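Local coordinates for replication initiation and membrane attachment protein (Geobacillus stearothermophilus 10, PDB 5WTN) that probably takes part in primosome assembly at the start and restart of DNA replication, acting as a tetramer that binds a primosomal re-initiation protein, at residues A[14-19]-A[54-59]; A[44-49]-A[107-112]; A[35-40]-A[126-131]; A[6-11]-A[61-66]. All coordinates share one frame; numbering follows the deposited sequence.

Contact 1 of 4, residues A[14-19]-A[54-59]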
loop_
_atom_site.group_PDB
_atom_site.type_symbol
_atom_site.label_atom_id
_atom_site.label_comp_id
_atom_site.label_asym_id
_atom_site.label_seq_id
_atom_site.Cartn_x
_atom_site.Cartn_y
_atom_site.Cartn_z
ATOM N N TYR A 14 17.567 21.722 -0.521
ATOM C CA TYR A 14 16.188 21.433 -0.143
ATOM C C TYR A 14 16.065 20.398 0.961
ATOM O O TYR A 14 17.014 19.682 1.300
ATOM C CB TYR A 14 15.376 20.980 -1.344
ATOM C CG TYR A 14 15.777 19.634 -1.891
ATOM C CD1 TYR A 14 15.081 18.476 -1.543
ATOM C CD2 TYR A 14 16.825 19.516 -2.788
ATOM C CE1 TYR A 14 15.430 17.235 -2.070
ATOM C CE2 TYR A 14 17.180 18.271 -3.321
ATOM C CZ TYR A 14 16.481 17.139 -2.953
ATOM O OH TYR A 14 16.842 15.919 -3.475
ATOM N N THR A 15 14.871 20.348 1.526
ATOM C CA THR A 15 14.437 19.224 2.325
ATOM C C THR A 15 13.022 18.893 1.870
ATOM O O THR A 15 12.306 19.777 1.392
ATOM C CB THR A 15 14.459 19.559 3.813
ATOM O OG1 THR A 15 13.945 18.440 4.539
ATOM C CG2 THR A 15 13.592 20.774 4.118
ATOM N N VAL A 16 12.628 17.625 1.984
ATOM C CA VAL A 16 11.252 17.214 1.707
ATOM C C VAL A 16 10.534 16.849 2.993
ATOM O O VAL A 16 11.022 16.029 3.773
ATOM C CB VAL A 16 11.195 15.969 0.840
ATOM C CG1 VAL A 16 9.745 15.714 0.391
ATOM C CG2 VAL A 16 12.122 16.091 -0.324
ATOM N N GLN A 17 9.351 17.415 3.197
ATOM C CA GLN A 17 8.561 17.103 4.393
ATOM C C GLN A 17 7.066 16.889 4.123
ATOM O O GLN A 17 6.535 17.286 3.068
ATOM C CB GLN A 17 8.807 18.173 5.471
ATOM C CG GLN A 17 10.213 18.065 6.043
ATOM C CD GLN A 17 10.618 19.199 6.936
ATOM O OE1 GLN A 17 11.623 19.864 6.676
ATOM N NE2 GLN A 17 9.873 19.416 8.015
ATOM N N SER A 18 6.384 16.225 5.051
ATOM C CA SER A 18 4.934 16.122 4.939
ATOM C C SER A 18 4.307 15.906 6.287
ATOM O O SER A 18 4.892 15.215 7.122
ATOM C CB SER A 18 4.546 14.966 4.015
ATOM O OG SER A 18 3.225 15.128 3.541
ATOM N N ARG A 19 3.116 16.461 6.503
ATOM C CA ARG A 19 2.330 16.028 7.652
ATOM C C ARG A 19 1.284 14.986 7.247
ATOM O O ARG A 19 0.528 14.474 8.084
ATOM C CB ARG A 19 1.763 17.188 8.501
ATOM C CG ARG A 19 1.493 18.505 7.773
ATOM C CD ARG A 19 2.504 19.610 8.128
ATOM N NE ARG A 19 3.881 19.224 7.807
ATOM C CZ ARG A 19 4.828 18.981 8.716
ATOM N NH1 ARG A 19 4.560 19.108 10.018
ATOM N NH2 ARG A 19 6.048 18.627 8.325
ATOM N N GLU A 54 11.129 9.671 2.106
ATOM C CA GLU A 54 11.593 8.516 2.867
ATOM C C GLU A 54 13.113 8.354 2.831
ATOM O O GLU A 54 13.733 8.042 3.847
ATOM C CB GLU A 54 10.919 7.238 2.361
ATOM C CG GLU A 54 9.427 7.169 2.643
ATOM C CD GLU A 54 8.948 5.755 2.905
ATOM O OE1 GLU A 54 9.555 5.067 3.752
ATOM O OE2 GLU A 54 7.964 5.332 2.264
ATOM N N LEU A 55 13.708 8.563 1.660
ATOM C CA LEU A 55 15.141 8.375 1.490
ATOM C C LEU A 55 16.011 9.391 2.231
ATOM O O LEU A 55 16.825 8.986 3.062
ATOM C CB LEU A 55 15.488 8.340 0.011
ATOM C CG LEU A 55 16.944 8.086 -0.361
ATOM C CD1 LEU A 55 17.529 6.965 0.481
ATOM C CD2 LEU A 55 17.016 7.752 -1.847
ATOM N N LEU A 56 15.862 10.684 1.938
ATOM C CA LEU A 56 16.459 11.704 2.790
ATOM C C LEU A 56 15.651 11.585 4.035
ATOM O O LEU A 56 14.424 11.648 3.951
ATOM C CB LEU A 56 16.170 13.092 2.248
ATOM C CG LEU A 56 17.056 13.763 1.218
ATOM C CD1 LEU A 56 16.256 14.888 0.603
ATOM C CD2 LEU A 56 18.265 14.297 1.930
ATOM N N ASP A 57 16.238 11.393 5.201
ATOM C CA ASP A 57 15.302 11.351 6.311
ATOM C C ASP A 57 15.489 12.642 7.069
ATOM O O ASP A 57 16.376 12.755 7.920
ATOM C CB ASP A 57 15.576 10.143 7.201
ATOM C CG ASP A 57 14.516 9.959 8.283
ATOM O OD1 ASP A 57 13.306 10.008 7.963
ATOM O OD2 ASP A 57 14.893 9.777 9.461
ATOM N N GLY A 58 14.606 13.597 6.808
ATOM C CA GLY A 58 14.760 14.938 7.342
ATOM C C GLY A 58 16.002 15.707 6.914
ATOM O O GLY A 58 16.225 16.814 7.385
ATOM N N GLN A 59 16.806 15.139 6.021
ATOM C CA GLN A 59 18.130 15.696 5.722
ATOM C C GLN A 59 18.199 16.607 4.490
ATOM O O GLN A 59 17.253 16.682 3.708
ATOM C CB GLN A 59 19.149 14.562 5.558
ATOM C CG GLN A 59 19.616 13.941 6.862
ATOM C CD GLN A 59 20.520 12.741 6.630
ATOM O OE1 GLN A 59 20.159 11.809 5.899
ATOM N NE2 GLN A 59 21.706 12.759 7.243
HETATM O O HOH W 1 14.472 16.148 3.678
HETATM O O HOH W 2 13.372 13.855 4.686
#

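Contact 2 of 4, residues A[44-49]-A[107-112]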
loop_
_atom_site.group_PDB
_atom_site.type_symbol
_atom_site.label_atom_id
_atom_site.label_comp_id
_atom_site.label_asym_id
_atom_site.label_seq_id
_atom_site.Cartn_x
_atom_site.Cartn_y
_atom_site.Cartn_z
ATOM N N ALA A 44 6.075 12.660 -12.357
ATOM C CA ALA A 44 7.312 12.021 -11.919
ATOM C C ALA A 44 8.001 12.827 -10.821
ATOM O O ALA A 44 8.513 12.246 -9.865
ATOM C CB ALA A 44 8.231 11.779 -13.052
ATOM N N LEU A 45 8.023 14.151 -10.943
ATOM C CA LEU A 45 8.620 14.951 -9.897
ATOM C C LEU A 45 7.920 14.711 -8.556
ATOM O O LEU A 45 8.555 14.726 -7.496
ATOM C CB LEU A 45 8.561 16.429 -10.262
ATOM C CG LEU A 45 9.051 17.442 -9.222
ATOM C CD1 LEU A 45 10.477 17.187 -8.798
ATOM C CD2 LEU A 45 8.927 18.825 -9.771
ATOM N N TYR A 46 6.607 14.508 -8.600
ATOM C CA TYR A 46 5.849 14.331 -7.383
ATOM C C TYR A 46 6.203 12.966 -6.792
ATOM O O TYR A 46 6.378 12.818 -5.579
ATOM C CB TYR A 46 4.352 14.447 -7.673
ATOM C CG TYR A 46 3.480 14.371 -6.442
ATOM C CD1 TYR A 46 3.190 15.508 -5.711
ATOM C CD2 TYR A 46 2.950 13.163 -6.007
ATOM C CE1 TYR A 46 2.396 15.456 -4.575
ATOM C CE2 TYR A 46 2.151 13.095 -4.855
ATOM C CZ TYR A 46 1.870 14.248 -4.149
ATOM O OH TYR A 46 1.080 14.220 -3.013
ATOM N N MET A 47 6.328 11.974 -7.667
ATOM C CA MET A 47 6.745 10.639 -7.257
ATOM C C MET A 47 8.138 10.698 -6.639
ATOM O O MET A 47 8.368 10.161 -5.555
ATOM C CB MET A 47 6.736 9.683 -8.450
ATOM C CG MET A 47 5.354 9.425 -9.029
ATOM S SD MET A 47 4.264 8.571 -7.876
ATOM C CE MET A 47 3.548 9.957 -6.996
ATOM N N THR A 48 9.061 11.356 -7.332
ATOM C CA THR A 48 10.404 11.532 -6.825
ATOM C C THR A 48 10.414 12.264 -5.463
ATOM O O THR A 48 11.104 11.843 -4.533
ATOM C CB THR A 48 11.321 12.189 -7.892
ATOM O OG1 THR A 48 11.346 11.358 -9.064
ATOM C CG2 THR A 48 12.730 12.356 -7.373
ATOM N N LEU A 49 9.627 13.323 -5.316
ATOM C CA LEU A 49 9.557 14.003 -4.023
ATOM C C LEU A 49 9.061 13.107 -2.870
ATOM O O LEU A 49 9.599 13.115 -1.773
ATOM C CB LEU A 49 8.700 15.248 -4.147
ATOM C CG LEU A 49 9.428 16.373 -4.867
ATOM C CD1 LEU A 49 8.583 17.635 -4.943
ATOM C CD2 LEU A 49 10.736 16.633 -4.146
ATOM N N TYR A 107 10.391 21.627 0.837
ATOM C CA TYR A 107 9.360 21.116 -0.051
ATOM C C TYR A 107 8.385 20.306 0.760
ATOM O O TYR A 107 8.696 19.200 1.194
ATOM C CB TYR A 107 9.988 20.225 -1.113
ATOM C CG TYR A 107 10.771 21.003 -2.125
ATOM C CD1 TYR A 107 10.319 22.234 -2.574
ATOM C CD2 TYR A 107 11.972 20.532 -2.614
ATOM C CE1 TYR A 107 11.036 22.974 -3.505
ATOM C CE2 TYR A 107 12.703 21.266 -3.547
ATOM C CZ TYR A 107 12.231 22.488 -3.989
ATOM O OH TYR A 107 12.943 23.226 -4.911
ATOM N N GLU A 108 7.196 20.858 0.960
ATOM C CA GLU A 108 6.194 20.221 1.818
ATOM C C GLU A 108 5.149 19.520 0.946
ATOM O O GLU A 108 4.330 20.152 0.279
ATOM C CB GLU A 108 5.589 21.267 2.774
ATOM C CG GLU A 108 4.238 20.953 3.393
ATOM C CD GLU A 108 4.310 19.956 4.545
ATOM O OE1 GLU A 108 5.435 19.545 4.923
ATOM O OE2 GLU A 108 3.237 19.582 5.072
ATOM N N LEU A 109 5.198 18.197 0.936
ATOM C CA LEU A 109 4.310 17.442 0.062
ATOM C C LEU A 109 2.880 17.396 0.565
ATOM O O LEU A 109 2.619 17.160 1.743
ATOM C CB LEU A 109 4.816 16.020 -0.096
ATOM C CG LEU A 109 5.836 15.801 -1.188
ATOM C CD1 LEU A 109 6.183 14.355 -1.179
ATOM C CD2 LEU A 109 5.231 16.164 -2.530
ATOM N N ARG A 110 1.938 17.592 -0.339
ATOM C CA ARG A 110 0.535 17.494 0.022
ATOM C C ARG A 110 -0.115 16.339 -0.732
ATOM O O ARG A 110 0.200 16.069 -1.886
ATOM C CB ARG A 110 -0.141 18.811 -0.287
ATOM C CG ARG A 110 0.532 19.996 0.405
ATOM C CD ARG A 110 -0.357 21.222 0.354
ATOM N NE ARG A 110 -1.724 20.868 0.740
ATOM C CZ ARG A 110 -2.284 21.168 1.911
ATOM N NH1 ARG A 110 -1.618 21.881 2.823
ATOM N NH2 ARG A 110 -3.524 20.763 2.156
ATOM N N PRO A 111 -1.015 15.618 -0.060
ATOM C CA PRO A 111 -1.742 14.507 -0.709
ATOM C C PRO A 111 -2.794 15.041 -1.668
ATOM O O PRO A 111 -3.274 16.166 -1.492
ATOM C CB PRO A 111 -2.405 13.800 0.468
ATOM C CG PRO A 111 -1.537 14.206 1.655
ATOM C CD PRO A 111 -1.175 15.614 1.402
ATOM N N PRO A 112 -3.141 14.259 -2.690
ATOM C CA PRO A 112 -4.167 14.791 -3.589
ATOM C C PRO A 112 -5.527 14.912 -2.917
ATOM O O PRO A 112 -5.731 14.490 -1.778
ATOM C CB PRO A 112 -4.215 13.761 -4.729
ATOM C CG PRO A 112 -3.498 12.570 -4.222
ATOM C CD PRO A 112 -2.539 13.014 -3.175
#

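Contact 3 of 4, residues A[35-40]-A[126-131]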
loop_
_atom_site.group_PDB
_atom_site.type_symbol
_atom_site.label_atom_id
_atom_site.label_comp_id
_atom_site.label_asym_id
_atom_site.label_seq_id
_atom_site.Cartn_x
_atom_site.Cartn_y
_atom_site.Cartn_z
ATOM N N GLN A 35 -2.953 13.770 -13.535
ATOM C CA GLN A 35 -1.984 13.719 -14.631
ATOM C C GLN A 35 -2.474 14.336 -15.920
ATOM O O GLN A 35 -1.734 15.068 -16.535
ATOM C CB GLN A 35 -1.470 12.311 -14.893
ATOM C CG GLN A 35 -0.168 12.288 -15.689
ATOM C CD GLN A 35 0.205 10.883 -16.138
ATOM O OE1 GLN A 35 1.167 10.678 -16.889
ATOM N NE2 GLN A 35 -0.538 9.911 -15.671
ATOM N N PRO A 36 -3.723 14.048 -16.334
ATOM C CA PRO A 36 -4.181 14.750 -17.545
ATOM C C PRO A 36 -4.111 16.281 -17.437
ATOM O O PRO A 36 -3.894 16.956 -18.441
ATOM C CB PRO A 36 -5.625 14.293 -17.678
ATOM C CG PRO A 36 -5.605 12.918 -17.113
ATOM C CD PRO A 36 -4.669 12.989 -15.935
ATOM N N LEU A 37 -4.280 16.828 -16.240
ATOM C CA LEU A 37 -4.201 18.260 -16.090
ATOM C C LEU A 37 -2.756 18.785 -16.061
ATOM O O LEU A 37 -2.446 19.755 -16.751
ATOM C CB LEU A 37 -4.997 18.714 -14.865
ATOM C CG LEU A 37 -6.514 18.425 -14.895
ATOM C CD1 LEU A 37 -7.252 19.216 -13.816
ATOM C CD2 LEU A 37 -7.118 18.697 -16.257
ATOM N N ILE A 38 -1.880 18.179 -15.258
ATOM C CA ILE A 38 -0.540 18.738 -15.051
ATOM C C ILE A 38 0.569 18.157 -15.940
ATOM O O ILE A 38 1.683 18.733 -16.050
ATOM C CB ILE A 38 -0.115 18.607 -13.582
ATOM C CG1 ILE A 38 0.110 17.142 -13.210
ATOM C CG2 ILE A 38 -1.165 19.231 -12.666
ATOM C CD1 ILE A 38 0.667 16.964 -11.803
ATOM N N GLY A 39 0.253 17.032 -16.578
ATOM C CA GLY A 39 1.165 16.362 -17.478
ATOM C C GLY A 39 2.034 15.336 -16.784
ATOM O O GLY A 39 2.198 15.365 -15.563
ATOM N N CYS A 40 2.621 14.444 -17.585
ATOM C CA CYS A 40 3.436 13.336 -17.094
ATOM C C CYS A 40 4.708 13.723 -16.338
ATOM O O CYS A 40 5.095 13.031 -15.388
ATOM C CB CYS A 40 3.769 12.386 -18.245
ATOM S SG CYS A 40 4.875 13.017 -19.561
ATOM N N VAL A 126 -14.381 20.269 -14.696
ATOM C CA VAL A 126 -14.604 20.675 -16.086
ATOM C C VAL A 126 -13.313 20.664 -16.920
ATOM O O VAL A 126 -13.315 20.176 -18.049
ATOM C CB VAL A 126 -15.577 21.914 -16.314
ATOM C CG1 VAL A 126 -16.271 22.337 -15.046
ATOM C CG2 VAL A 126 -14.882 23.067 -17.012
ATOM N N PHE A 127 -12.207 21.132 -16.357
ATOM C CA PHE A 127 -10.917 20.916 -17.003
ATOM C C PHE A 127 -10.663 19.461 -17.379
ATOM O O PHE A 127 -10.274 19.167 -18.503
ATOM C CB PHE A 127 -9.787 21.390 -16.122
ATOM C CG PHE A 127 -9.667 22.869 -16.051
ATOM C CD1 PHE A 127 -9.821 23.643 -17.183
ATOM C CD2 PHE A 127 -9.409 23.495 -14.840
ATOM C CE1 PHE A 127 -9.709 25.006 -17.116
ATOM C CE2 PHE A 127 -9.303 24.861 -14.764
ATOM C CZ PHE A 127 -9.451 25.617 -15.901
ATOM N N LEU A 128 -10.873 18.546 -16.444
ATOM C CA LEU A 128 -10.584 17.152 -16.723
ATOM C C LEU A 128 -11.435 16.587 -17.873
ATOM O O LEU A 128 -10.917 15.867 -18.735
ATOM C CB LEU A 128 -10.700 16.300 -15.459
ATOM C CG LEU A 128 -10.304 14.843 -15.713
ATOM C CD1 LEU A 128 -8.831 14.707 -15.989
ATOM C CD2 LEU A 128 -10.692 13.952 -14.586
ATOM N N ARG A 129 -12.728 16.920 -17.889
ATOM C CA ARG A 129 -13.629 16.482 -18.960
ATOM C C ARG A 129 -13.081 16.856 -20.333
ATOM O O ARG A 129 -12.993 16.006 -21.222
ATOM C CB ARG A 129 -15.032 17.084 -18.779
ATOM C CG ARG A 129 -16.163 16.299 -19.446
ATOM C CD ARG A 129 -17.517 16.932 -19.183
ATOM N NE ARG A 129 -17.741 17.196 -17.761
ATOM C CZ ARG A 129 -18.116 18.379 -17.249
ATOM N NH1 ARG A 129 -18.338 19.421 -18.056
ATOM N NH2 ARG A 129 -18.278 18.526 -15.925
ATOM N N ARG A 130 -12.702 18.125 -20.487
ATOM C CA ARG A 130 -12.192 18.661 -21.748
ATOM C C ARG A 130 -10.934 17.957 -22.193
ATOM O O ARG A 130 -10.760 17.671 -23.361
ATOM C CB ARG A 130 -11.919 20.168 -21.631
ATOM C CG ARG A 130 -10.990 20.752 -22.712
ATOM C CD ARG A 130 -11.602 20.654 -24.108
ATOM N NE ARG A 130 -10.624 20.866 -25.180
ATOM C CZ ARG A 130 -10.927 20.824 -26.475
ATOM N NH1 ARG A 130 -12.178 20.581 -26.848
ATOM N NH2 ARG A 130 -9.990 21.027 -27.394
ATOM N N GLN A 131 -10.026 17.712 -21.253
ATOM C CA GLN A 131 -8.699 17.192 -21.585
ATOM C C GLN A 131 -8.659 15.679 -21.787
ATOM O O GLN A 131 -7.713 15.146 -22.368
ATOM C CB GLN A 131 -7.686 17.601 -20.512
ATOM C CG GLN A 131 -6.406 16.780 -20.522
ATOM C CD GLN A 131 -5.413 17.264 -21.561
ATOM O OE1 GLN A 131 -4.610 16.487 -22.078
ATOM N NE2 GLN A 131 -5.462 18.555 -21.871
#

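Contact 4 of 4, residues A[6-11]-A[61-66]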
loop_
_atom_site.group_PDB
_atom_site.type_symbol
_atom_site.label_atom_id
_atom_site.label_comp_id
_atom_site.label_asym_id
_atom_site.label_seq_id
_atom_site.Cartn_x
_atom_site.Cartn_y
_atom_site.Cartn_z
ATOM N N LYS A 6 16.659 32.792 -11.934
ATOM C CA LYS A 6 16.268 33.971 -11.174
ATOM C C LYS A 6 15.889 33.587 -9.729
ATOM O O LYS A 6 15.967 34.399 -8.819
ATOM C CB LYS A 6 15.109 34.658 -11.910
ATOM C CG LYS A 6 14.784 36.071 -11.454
ATOM C CD LYS A 6 15.768 37.110 -11.952
ATOM C CE LYS A 6 15.816 38.309 -11.011
ATOM N NZ LYS A 6 16.480 37.955 -9.717
ATOM N N GLU A 7 15.522 32.322 -9.540
ATOM C CA GLU A 7 15.136 31.824 -8.223
ATOM C C GLU A 7 15.916 30.582 -7.775
ATOM O O GLU A 7 16.418 30.534 -6.652
ATOM C CB GLU A 7 13.633 31.536 -8.184
ATOM C CG GLU A 7 12.777 32.745 -7.844
ATOM C CD GLU A 7 11.364 32.628 -8.379
ATOM O OE1 GLU A 7 10.758 33.675 -8.694
ATOM O OE2 GLU A 7 10.859 31.491 -8.486
ATOM N N LEU A 8 16.008 29.581 -8.646
ATOM C CA LEU A 8 16.618 28.311 -8.286
ATOM C C LEU A 8 17.910 28.017 -9.060
ATOM O O LEU A 8 17.933 28.030 -10.300
ATOM C CB LEU A 8 15.598 27.193 -8.559
ATOM C CG LEU A 8 15.953 25.739 -8.313
ATOM C CD1 LEU A 8 15.971 25.506 -6.840
ATOM C CD2 LEU A 8 14.932 24.868 -9.007
ATOM N N ILE A 9 18.983 27.720 -8.333
ATOM C CA ILE A 9 20.231 27.262 -8.962
ATOM C C ILE A 9 20.653 25.906 -8.385
ATOM O O ILE A 9 20.209 25.528 -7.305
ATOM C CB ILE A 9 21.377 28.291 -8.819
ATOM C CG1 ILE A 9 21.725 28.527 -7.351
ATOM C CG2 ILE A 9 21.004 29.595 -9.456
ATOM C CD1 ILE A 9 22.822 29.522 -7.148
ATOM N N ALA A 10 21.504 25.175 -9.100
ATOM C CA ALA A 10 21.827 23.790 -8.740
ATOM C C ALA A 10 22.386 23.592 -7.335
ATOM O O ALA A 10 22.227 22.516 -6.761
ATOM C CB ALA A 10 22.755 23.169 -9.759
ATOM N N VAL A 11 23.042 24.606 -6.780
ATOM C CA VAL A 11 23.682 24.423 -5.482
ATOM C C VAL A 11 22.760 24.808 -4.352
ATOM O O VAL A 11 23.156 24.730 -3.178
ATOM C CB VAL A 11 25.026 25.209 -5.332
ATOM C CG1 VAL A 11 26.109 24.601 -6.209
ATOM C CG2 VAL A 11 24.835 26.714 -5.587
ATOM N N ALA A 61 19.907 18.157 0.876
ATOM C CA ALA A 61 20.442 17.695 -0.391
ATOM C C ALA A 61 20.532 18.916 -1.296
ATOM O O ALA A 61 19.914 19.939 -1.019
ATOM C CB ALA A 61 19.525 16.653 -0.984
ATOM N N THR A 62 21.312 18.826 -2.359
ATOM C CA THR A 62 21.407 19.929 -3.313
ATOM C C THR A 62 20.622 19.487 -4.508
ATOM O O THR A 62 20.490 18.286 -4.749
ATOM C CB THR A 62 22.867 20.266 -3.716
ATOM O OG1 THR A 62 23.415 19.223 -4.536
ATOM C CG2 THR A 62 23.737 20.454 -2.488
ATOM N N HIS A 63 20.075 20.426 -5.262
ATOM C CA HIS A 63 19.239 20.027 -6.388
ATOM C C HIS A 63 19.952 19.145 -7.417
ATOM O O HIS A 63 19.305 18.587 -8.304
ATOM C CB HIS A 63 18.596 21.243 -7.043
ATOM C CG HIS A 63 17.411 21.763 -6.289
ATOM N ND1 HIS A 63 17.525 22.415 -5.079
ATOM C CD2 HIS A 63 16.090 21.732 -6.579
ATOM C CE1 HIS A 63 16.323 22.757 -4.655
ATOM N NE2 HIS A 63 15.437 22.357 -5.548
ATOM N N HIS A 64 21.277 19.042 -7.312
ATOM C CA HIS A 64 22.034 18.094 -8.111
ATOM C C HIS A 64 21.454 16.708 -7.920
ATOM O O HIS A 64 21.245 15.971 -8.885
ATOM C CB HIS A 64 23.491 18.098 -7.675
ATOM C CG HIS A 64 24.314 19.143 -8.353
ATOM N ND1 HIS A 64 24.123 19.500 -9.671
ATOM C CD2 HIS A 64 25.336 19.912 -7.897
ATOM C CE1 HIS A 64 24.987 20.442 -10.001
ATOM N NE2 HIS A 64 25.734 20.708 -8.942
ATOM N N ARG A 65 21.173 16.367 -6.667
ATOM C CA ARG A 65 20.605 15.064 -6.343
ATOM C C ARG A 65 19.295 14.763 -7.099
ATOM O O ARG A 65 19.161 13.713 -7.705
ATOM C CB ARG A 65 20.392 14.962 -4.843
ATOM C CG ARG A 65 19.812 13.653 -4.375
ATOM C CD ARG A 65 19.666 13.718 -2.895
ATOM N NE ARG A 65 18.983 12.581 -2.310
ATOM C CZ ARG A 65 19.349 12.035 -1.157
ATOM N NH1 ARG A 65 20.407 12.523 -0.516
ATOM N NH2 ARG A 65 18.672 11.004 -0.654
ATOM N N LEU A 66 18.373 15.719 -7.105
ATOM C CA LEU A 66 17.134 15.575 -7.861
ATOM C C LEU A 66 17.392 15.388 -9.359
ATOM O O LEU A 66 16.699 14.618 -10.023
ATOM C CB LEU A 66 16.226 16.786 -7.635
ATOM C CG LEU A 66 15.350 16.751 -6.380
ATOM C CD1 LEU A 66 14.485 18.000 -6.294
ATOM C CD2 LEU A 66 14.491 15.497 -6.358
#

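Contact 1 of 4, residues A[14-19]-A[54-59]
Tyr-14 meets Leu-56 where strand 13-17 passes the loop after helix 40-55. The surrounding fold looks like a winged helix, with three helices packed on a small sheet. CE1 of Tyr-14 lies 3.7 Å from CD1 of Leu-56, and the methyl reaches the ring obliquely. The CG of Tyr-14 sits between its backbone N and carbonyl carbon (chi1 68°), which brings the far end of the ring to the loop. Val-16 places CG2 at the edge of the same ring. That CG2 is also 4.4 Å from Leu-56 CD1, so the three groups form one apolar patch.

No direct hydrogen bond joins the two segments; two waters do the work. Water 1 accepts from Val-16 N at 2.9 Å. It also bonds to Thr-15 OG1, and it lies 2.8 Å from Gln-59 O, to which it can donate. Gly-58 has positive phi (62°), where glycine is favoured. Its N gives a hydrogen bond to water 2, which can donate to Leu-56 O at 2.6 Å and, weakly, to Val-16 O.

Further out, the Tyr-14 ring meets His-63 edge-to-face. Two outer partners probably limit how the ring can turn: this histidine, and Glu-52, whose OE1 is hydrogen-bonded to Tyr-14 OH.

Contact 2 of 4, residues A[44-49]-A[107-112]
Tyr-46 meets the end of Leu-109 obliquely, with CE1 of its ring 3.6 Å from Leu-109 CD2. CG of Tyr-46 is anti to the backbone N (chi1 -176°), and this carries the ring out from helix 40-55 to the chain that leaves strand 104-109. Its hydroxyl then donates a hydrogen bond to Arg-110 O. The oxygen lies at the ring edge, near the ring plane. The modelled separation of Tyr-46 OH and Arg-110 O is only 2.3 Å, too short to be taken literally at this resolution. Pro-112 packs CD beside the same hydroxyl.

Leu-49, one turn on, fills the other side of the Leu-109 contact. Leu-49 CB is 3.9 Å from Leu-109 CD2, while Leu-109 CD1 reaches the backbone carbon of Leu-49. Leu-49 CD2 also touches the ring of Tyr-107 at CD2, 4.4 Å away. The OH of Tyr-107 is hydrogen-bonded to His-63. The short helix and strand axes run at 96° and come within 10.3 Å. Shortening Leu-109 to an alanine is likely to leave a gap between Tyr-46 and Leu-49 and give the tyrosine ring more room to turn.

This is the core between helix 40-55 and strand 104-109 of a winged-helix-like domain. Leu-22, Leu-30 and Leu-84 also pack on Tyr-46. The chemistry implies a mainly apolar joint; the model gives the Tyr-46 hydroxyl a backbone acceptor, though at an unreliable length.

Contact 3 of 4, residues A[35-40]-A[126-131]
Pro-36 and Leu-128 meet with their side chains set at a slant. CB of the proline ring is 3.6 Å from Leu-128 CD1, and CG of the ring touches the same methyl. Leu-128 has CG anti to the backbone N (chi1 -176°), which sends CD1 over to the proline. Leu-37 stands about at right angles to Phe-127. Its CD2 lies 3.8 Å from Phe-127 CB, and the phenylalanine ring itself leads away, to pack on Leu-285 of the second subunit. The same Leu-37 CD2 sits 3.8 Å from the backbone N of Leu-128, so one methyl rests between two residues of helix 122-132.

Gln-131 comes in beside Pro-36 with its aliphatic part. Its CG is 3.9 Å from Pro-36 CB and also lies against Pro-36 O. A glycine here would probably leave the flank of Pro-36 uncovered and open a gap next to its carbonyl oxygen.

Gly-39, whose positive phi (90°) suits glycine, ends helix 24-38 and precedes helix 40-55. Phe-137 and Leu-140 of helix 134-143 pack on Leu-128, and Ala-68 of the third subunit on Pro-36. This is the kinked end of helix 24-38 packed on helix 122-132, beside the tetramer's second and third subunits.

Contact 4 of 4, residues A[6-11]-A[61-66]
Leu-8 and Ala-10 each make a CH-pi contact, with His-63 and His-64. Leu-8 sets CD1 over one face of the His-63 ring, 3.6 Å from the centroid and 17° off the normal. The nearest ring atom is His-63 NE2, at 3.4 Å from Leu-8 CD1. CG of Leu-8 lies anti to the backbone N (chi1 178°), and this points the branch end at the imidazole. Ala-10 does the same to the next residue: its CB lies over a face of the His-64 ring, 4.0 Å from the centroid and 30° off the normal. His-64 is exposed and touches a crystal neighbour, so its pose may owe something to the lattice.

Van der Waals contacts fill in between. Ala-10 O rests 3.8 Å from Thr-62 CB. Val-11 O comes near Thr-62 CG2, at 4.4 Å. Leu-74 and Tyr-78 of helix 74-86 also pack on Leu-8.

Both nitrogens of His-63 are hydrogen-bonded, which probably restrains the ring. ND1 bonds to the carbonyl oxygen of Asp-12, and NE2 bonds to Tyr-107 OH. Within 61-66, Arg-65 N bonds to Thr-62 O at 2.8 Å, at the start of helix 63-70.

The contact joins the N-terminal arm to the junction of strand 61-62 and helix 63-70 in the winged-helix-like domain. Its chemistry implies a histidine held at both nitrogens. A proton on ND1, facing the carbonyl, is likely, and a neutral ring would then leave NE2 to accept from the tyrosine. The leucine methyl shields one ring face.

In the fold
Contacts 1, 2 and 4 lie in the winged-helix-like domain and share its mixed sheet. Contacts 1 and 2 have centres 11 Å apart and both use helix 40-55. They touch directly: Gln-17 O is 2.7 Å from Leu-109 N, a probable strand-to-strand hydrogen bond. Contacts 1 and 4 are 15 Å apart between centres and meet where Tyr-14 N lies 3.0 Å from Ala-61 O. Contacts 2 and 4, 17 Å apart, are tied through Tyr-107 and His-63. Contact 3 stands apart. Its centre is 18 Å from that of contact 2 and about 29 Å from those of contacts 1 and 4. It joins helices 24-38 and 122-132; helix 24-38 leads directly into helix 40-55 of contacts 1 and 2.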